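Local coordinates for integral membrane indolylacetylinositol arabinosyltransferase EmbB (Mycolicibacterium smegmatis MC2 155, PDB 7BVC), which probably polymerises arabinose into the arabinan of cell-wall arabinogalactan as a membrane-embedded arabinosyltransferase of the Emb family, at residues Thr532-Leu544 against Gly555-Thr567. Numbering follows the deposited sequence.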
loop_
_atom_site.group_PDB
_atom_site.type_symbol
_atom_site.label_atom_id
_atom_site.label_comp_id
_atom_site.label_asym_id
_atom_site.label_seq_id
_atom_site.Cartn_x
_atom_site.Cartn_y
_atom_site.Cartn_z
ATOM N N THR B 532 -20.437 -13.007 1.726
ATOM C CA THR B 532 -20.026 -14.399 1.622
ATOM C C THR B 532 -19.364 -14.886 2.903
ATOM O O THR B 532 -19.722 -15.946 3.421
ATOM C CB THR B 532 -19.070 -14.587 0.438
ATOM O OG1 THR B 532 -19.649 -14.019 -0.741
ATOM C CG2 THR B 532 -18.800 -16.062 0.205
ATOM N N ALA B 533 -18.419 -14.112 3.443
ATOM C CA ALA B 533 -17.746 -14.528 4.671
ATOM C C ALA B 533 -18.701 -14.521 5.864
ATOM O O ALA B 533 -18.681 -15.445 6.693
ATOM C CB ALA B 533 -16.546 -13.625 4.942
ATOM N N MET B 534 -19.544 -13.485 5.966
ATOM C CA MET B 534 -20.466 -13.365 7.088
ATOM C C MET B 534 -21.491 -14.488 7.101
ATOM O O MET B 534 -21.991 -14.856 8.167
ATOM C CB MET B 534 -21.163 -12.003 7.031
ATOM C CG MET B 534 -22.184 -11.756 8.126
ATOM S SD MET B 534 -23.875 -11.842 7.512
ATOM C CE MET B 534 -23.861 -10.539 6.286
ATOM N N CYS B 535 -21.827 -15.038 5.936
ATOM C CA CYS B 535 -22.739 -16.169 5.877
ATOM C C CYS B 535 -22.023 -17.509 5.907
ATOM O O CYS B 535 -22.659 -18.530 6.193
ATOM C CB CYS B 535 -23.608 -16.079 4.619
ATOM S SG CYS B 535 -24.482 -14.512 4.436
ATOM N N LEU B 536 -20.721 -17.532 5.622
ATOM C CA LEU B 536 -19.971 -18.779 5.602
ATOM C C LEU B 536 -19.458 -19.190 6.975
ATOM O O LEU B 536 -19.510 -20.376 7.319
ATOM C CB LEU B 536 -18.794 -18.659 4.630
ATOM C CG LEU B 536 -17.724 -19.748 4.701
ATOM C CD1 LEU B 536 -18.275 -21.077 4.218
ATOM C CD2 LEU B 536 -16.498 -19.347 3.900
ATOM N N PHE B 537 -18.963 -18.248 7.777
ATOM C CA PHE B 537 -18.275 -18.690 8.991
ATOM C C PHE B 537 -19.226 -19.123 10.112
ATOM O O PHE B 537 -19.034 -20.210 10.684
ATOM C CB PHE B 537 -17.311 -17.607 9.484
ATOM C CG PHE B 537 -16.076 -17.474 8.641
ATOM C CD1 PHE B 537 -15.104 -18.459 8.657
ATOM C CD2 PHE B 537 -15.888 -16.369 7.831
ATOM C CE1 PHE B 537 -13.969 -18.342 7.880
ATOM C CE2 PHE B 537 -14.755 -16.248 7.054
ATOM C CZ PHE B 537 -13.794 -17.234 7.078
ATOM N N PRO B 538 -20.247 -18.332 10.474
ATOM C CA PRO B 538 -21.184 -18.818 11.503
ATOM C C PRO B 538 -21.911 -20.086 11.100
ATOM O O PRO B 538 -22.206 -20.924 11.959
ATOM C CB PRO B 538 -22.155 -17.644 11.692
ATOM C CG PRO B 538 -21.929 -16.748 10.557
ATOM C CD PRO B 538 -20.515 -16.923 10.140
ATOM N N SER B 539 -22.210 -20.259 9.811
ATOM C CA SER B 539 -22.829 -21.502 9.369
ATOM C C SER B 539 -21.896 -22.688 9.566
ATOM O O SER B 539 -22.352 -23.778 9.924
ATOM C CB SER B 539 -23.250 -21.388 7.906
ATOM O OG SER B 539 -22.118 -21.239 7.068
ATOM N N LEU B 540 -20.592 -22.492 9.361
ATOM C CA LEU B 540 -19.627 -23.548 9.648
ATOM C C LEU B 540 -19.609 -23.886 11.132
ATOM O O LEU B 540 -19.659 -25.062 11.518
ATOM C CB LEU B 540 -18.234 -23.125 9.185
ATOM C CG LEU B 540 -17.114 -24.124 9.469
ATOM C CD1 LEU B 540 -17.339 -25.419 8.707
ATOM C CD2 LEU B 540 -15.763 -23.521 9.129
ATOM N N PHE B 541 -19.525 -22.861 11.983
ATOM C CA PHE B 541 -19.498 -23.113 13.419
ATOM C C PHE B 541 -20.798 -23.723 13.928
ATOM O O PHE B 541 -20.787 -24.400 14.959
ATOM C CB PHE B 541 -19.190 -21.823 14.177
ATOM C CG PHE B 541 -17.744 -21.433 14.134
ATOM C CD1 PHE B 541 -16.754 -22.382 14.322
ATOM C CD2 PHE B 541 -17.372 -20.121 13.903
ATOM C CE1 PHE B 541 -15.422 -22.030 14.281
ATOM C CE2 PHE B 541 -16.040 -19.763 13.862
ATOM C CZ PHE B 541 -15.064 -20.719 14.053
ATOM N N MET B 542 -21.911 -23.501 13.229
ATOM C CA MET B 542 -23.172 -24.111 13.635
ATOM C C MET B 542 -23.306 -25.538 13.122
ATOM O O MET B 542 -23.875 -26.389 13.814
ATOM C CB MET B 542 -24.345 -23.261 13.149
ATOM C CG MET B 542 -25.693 -23.751 13.628
ATOM S SD MET B 542 -26.915 -22.438 13.723
ATOM C CE MET B 542 -28.134 -23.215 14.775
ATOM N N MET B 543 -22.794 -25.821 11.923
ATOM C CA MET B 543 -22.783 -27.187 11.419
ATOM C C MET B 543 -21.798 -28.066 12.174
ATOM O O MET B 543 -21.948 -29.291 12.164
ATOM C CB MET B 543 -22.446 -27.200 9.928
ATOM C CG MET B 543 -23.569 -26.718 9.030
ATOM S SD MET B 543 -24.899 -27.922 8.879
ATOM C CE MET B 543 -24.311 -28.905 7.506
ATOM N N LEU B 544 -20.786 -27.470 12.809
ATOM C CA LEU B 544 -19.857 -28.263 13.609
ATOM C C LEU B 544 -20.543 -28.847 14.839
ATOM O O LEU B 544 -20.433 -30.046 15.111
ATOM C CB LEU B 544 -18.655 -27.414 14.017
ATOM C CG LEU B 544 -17.440 -27.480 13.094
ATOM C CD1 LEU B 544 -16.277 -26.715 13.696
ATOM C CD2 LEU B 544 -17.052 -28.921 12.825
ATOM N N GLY B 555 -24.391 -33.897 3.193
ATOM C CA GLY B 555 -23.421 -33.974 2.126
ATOM C C GLY B 555 -23.381 -32.755 1.227
ATOM O O GLY B 555 -22.332 -32.121 1.050
ATOM N N PRO B 556 -24.515 -32.429 0.599
ATOM C CA PRO B 556 -24.562 -31.229 -0.251
ATOM C C PRO B 556 -24.307 -29.936 0.501
ATOM O O PRO B 556 -23.893 -28.952 -0.122
ATOM C CB PRO B 556 -25.980 -31.264 -0.832
ATOM C CG PRO B 556 -26.376 -32.690 -0.772
ATOM C CD PRO B 556 -25.724 -33.256 0.447
ATOM N N ALA B 557 -24.543 -29.899 1.812
ATOM C CA ALA B 557 -24.278 -28.688 2.576
ATOM C C ALA B 557 -22.809 -28.560 2.948
ATOM O O ALA B 557 -22.296 -27.441 3.050
ATOM C CB ALA B 557 -25.140 -28.653 3.836
ATOM N N TRP B 558 -22.121 -29.683 3.153
ATOM C CA TRP B 558 -20.692 -29.630 3.443
ATOM C C TRP B 558 -19.868 -29.425 2.180
ATOM O O TRP B 558 -18.821 -28.768 2.233
ATOM C CB TRP B 558 -20.248 -30.908 4.154
ATOM C CG TRP B 558 -20.522 -30.917 5.627
ATOM C CD1 TRP B 558 -21.503 -31.607 6.274
ATOM C CD2 TRP B 558 -19.801 -30.205 6.640
ATOM N NE1 TRP B 558 -21.441 -31.369 7.622
ATOM C CE2 TRP B 558 -20.404 -30.511 7.874
ATOM C CE3 TRP B 558 -18.708 -29.338 6.623
ATOM C CZ2 TRP B 558 -19.949 -29.983 9.077
ATOM C CZ3 TRP B 558 -18.257 -28.814 7.817
ATOM C CH2 TRP B 558 -18.876 -29.137 9.027
ATOM N N ARG B 559 -20.319 -29.970 1.047
ATOM C CA ARG B 559 -19.576 -29.794 -0.197
ATOM C C ARG B 559 -19.532 -28.335 -0.626
ATOM O O ARG B 559 -18.534 -27.889 -1.200
ATOM C CB ARG B 559 -20.184 -30.655 -1.302
ATOM C CG ARG B 559 -19.866 -32.132 -1.177
ATOM C CD ARG B 559 -20.628 -32.950 -2.201
ATOM N NE ARG B 559 -21.129 -34.197 -1.634
ATOM C CZ ARG B 559 -22.261 -34.782 -2.004
ATOM N NH1 ARG B 559 -23.016 -34.233 -2.945
ATOM N NH2 ARG B 559 -22.641 -35.915 -1.432
ATOM N N LEU B 560 -20.586 -27.570 -0.341
ATOM C CA LEU B 560 -20.605 -26.160 -0.722
ATOM C C LEU B 560 -19.576 -25.362 0.073
ATOM O O LEU B 560 -18.829 -24.550 -0.490
ATOM C CB LEU B 560 -22.008 -25.592 -0.521
ATOM C CG LEU B 560 -22.254 -24.164 -1.000
ATOM C CD1 LEU B 560 -22.241 -24.107 -2.517
ATOM C CD2 LEU B 560 -23.571 -23.650 -0.450
ATOM N N MET B 561 -19.524 -25.580 1.389
ATOM C CA MET B 561 -18.510 -24.920 2.205
ATOM C C MET B 561 -17.111 -25.361 1.798
ATOM O O MET B 561 -16.175 -24.550 1.779
ATOM C CB MET B 561 -18.759 -25.208 3.684
ATOM C CG MET B 561 -20.095 -24.698 4.192
ATOM S SD MET B 561 -20.253 -24.810 5.981
ATOM C CE MET B 561 -21.445 -26.135 6.129
ATOM N N GLY B 562 -16.948 -26.644 1.468
ATOM C CA GLY B 562 -15.664 -27.109 0.977
ATOM C C GLY B 562 -15.240 -26.402 -0.296
ATOM O O GLY B 562 -14.079 -26.019 -0.445
ATOM N N ILE B 563 -16.179 -26.211 -1.226
ATOM C CA ILE B 563 -15.870 -25.505 -2.467
ATOM C C ILE B 563 -15.492 -24.059 -2.186
ATOM O O ILE B 563 -14.543 -23.528 -2.773
ATOM C CB ILE B 563 -17.051 -25.600 -3.450
ATOM C CG1 ILE B 563 -17.205 -27.030 -3.955
ATOM C CG2 ILE B 563 -16.865 -24.636 -4.611
ATOM C CD1 ILE B 563 -18.455 -27.257 -4.742
ATOM N N ILE B 564 -16.223 -23.393 -1.290
ATOM C CA ILE B 564 -15.919 -21.993 -1.004
ATOM C C ILE B 564 -14.536 -21.855 -0.375
ATOM O O ILE B 564 -13.751 -20.968 -0.745
ATOM C CB ILE B 564 -17.009 -21.374 -0.114
ATOM C CG1 ILE B 564 -18.350 -21.362 -0.847
ATOM C CG2 ILE B 564 -16.625 -19.965 0.291
ATOM C CD1 ILE B 564 -19.453 -20.677 -0.081
ATOM N N PHE B 565 -14.202 -22.739 0.569
ATOM C CA PHE B 565 -12.893 -22.657 1.211
ATOM C C PHE B 565 -11.775 -23.027 0.245
ATOM O O PHE B 565 -10.707 -22.399 0.253
ATOM C CB PHE B 565 -12.863 -23.549 2.450
ATOM C CG PHE B 565 -13.362 -22.870 3.691
ATOM C CD1 PHE B 565 -12.571 -21.950 4.356
ATOM C CD2 PHE B 565 -14.626 -23.140 4.183
ATOM C CE1 PHE B 565 -13.028 -21.321 5.494
ATOM C CE2 PHE B 565 -15.088 -22.513 5.323
ATOM C CZ PHE B 565 -14.288 -21.603 5.979
ATOM N N ALA B 566 -11.997 -24.029 -0.606
ATOM C CA ALA B 566 -10.997 -24.375 -1.606
ATOM C C ALA B 566 -10.813 -23.256 -2.620
ATOM O O ALA B 566 -9.710 -23.068 -3.136
ATOM C CB ALA B 566 -11.382 -25.676 -2.306
ATOM N N THR B 567 -11.870 -22.497 -2.908
ATOM C CA THR B 567 -11.737 -21.340 -3.787
ATOM C C THR B 567 -10.903 -20.250 -3.127
ATOM O O THR B 567 -10.018 -19.659 -3.758
ATOM C CB THR B 567 -13.118 -20.805 -4.163
ATOM O OG1 THR B 567 -13.869 -21.835 -4.817
ATOM C CG2 THR B 567 -12.991 -19.608 -5.090
#
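Met561 fits as a knob into a hole formed by Leu536, Ser539, Leu540 and Met543, joining two consecutive helices predicted to span the membrane in the GT-C-type part of EmbB. The N-to-C directions of 532-544 and 555-567 are inclined at 130°, a steep crossing well short of antiparallel, and the axes come no closer than 11.2 Å, a spacing bridged by long side chains, some of which reach the facing backbone.

The knob is apolar. SD of Met561 lies 3.9 Å from CA of Leu540, and the bend at its last torsion (chi3 -109°) carries the methyl CE onto CG of Met543, at 3.6 Å. On the side toward the C-terminal end of 555-567, Leu536 spreads its two methyls: CD1 reaches Met561 CG and CE2 of Phe565, while CD2 meets CG2 of Ile564 at 3.7 Å.

Cardiolipin touches Phe537, Leu540, Trp558 and Gly562, so residues of both helices line a lipid site; on helix 586-599, Met592 touches both Ser539 and Ile564, so a third helix packs against the pair.

Aromatic contacts flank this packing. Leu536 CD2 makes a CH-pi contact over one face of Phe565, 4.0 Å from the ring centroid and 25° off the normal. The rings of Phe537 and Phe565 meet obliquely, with centroids 5.8 Å apart. Leu540 bridges two aromatic residues, CD1 pointing to Trp558 and CD2 to Phe565. At the end nearer the connecting loop, Met543 is folded at chi2 and chi3, which sets up a second CH-pi contact, Met543 CE over the five-membered ring of Trp558: CE stands 4.2 Å from that ring's centroid and also touches CB of Ala557, at 3.8 Å.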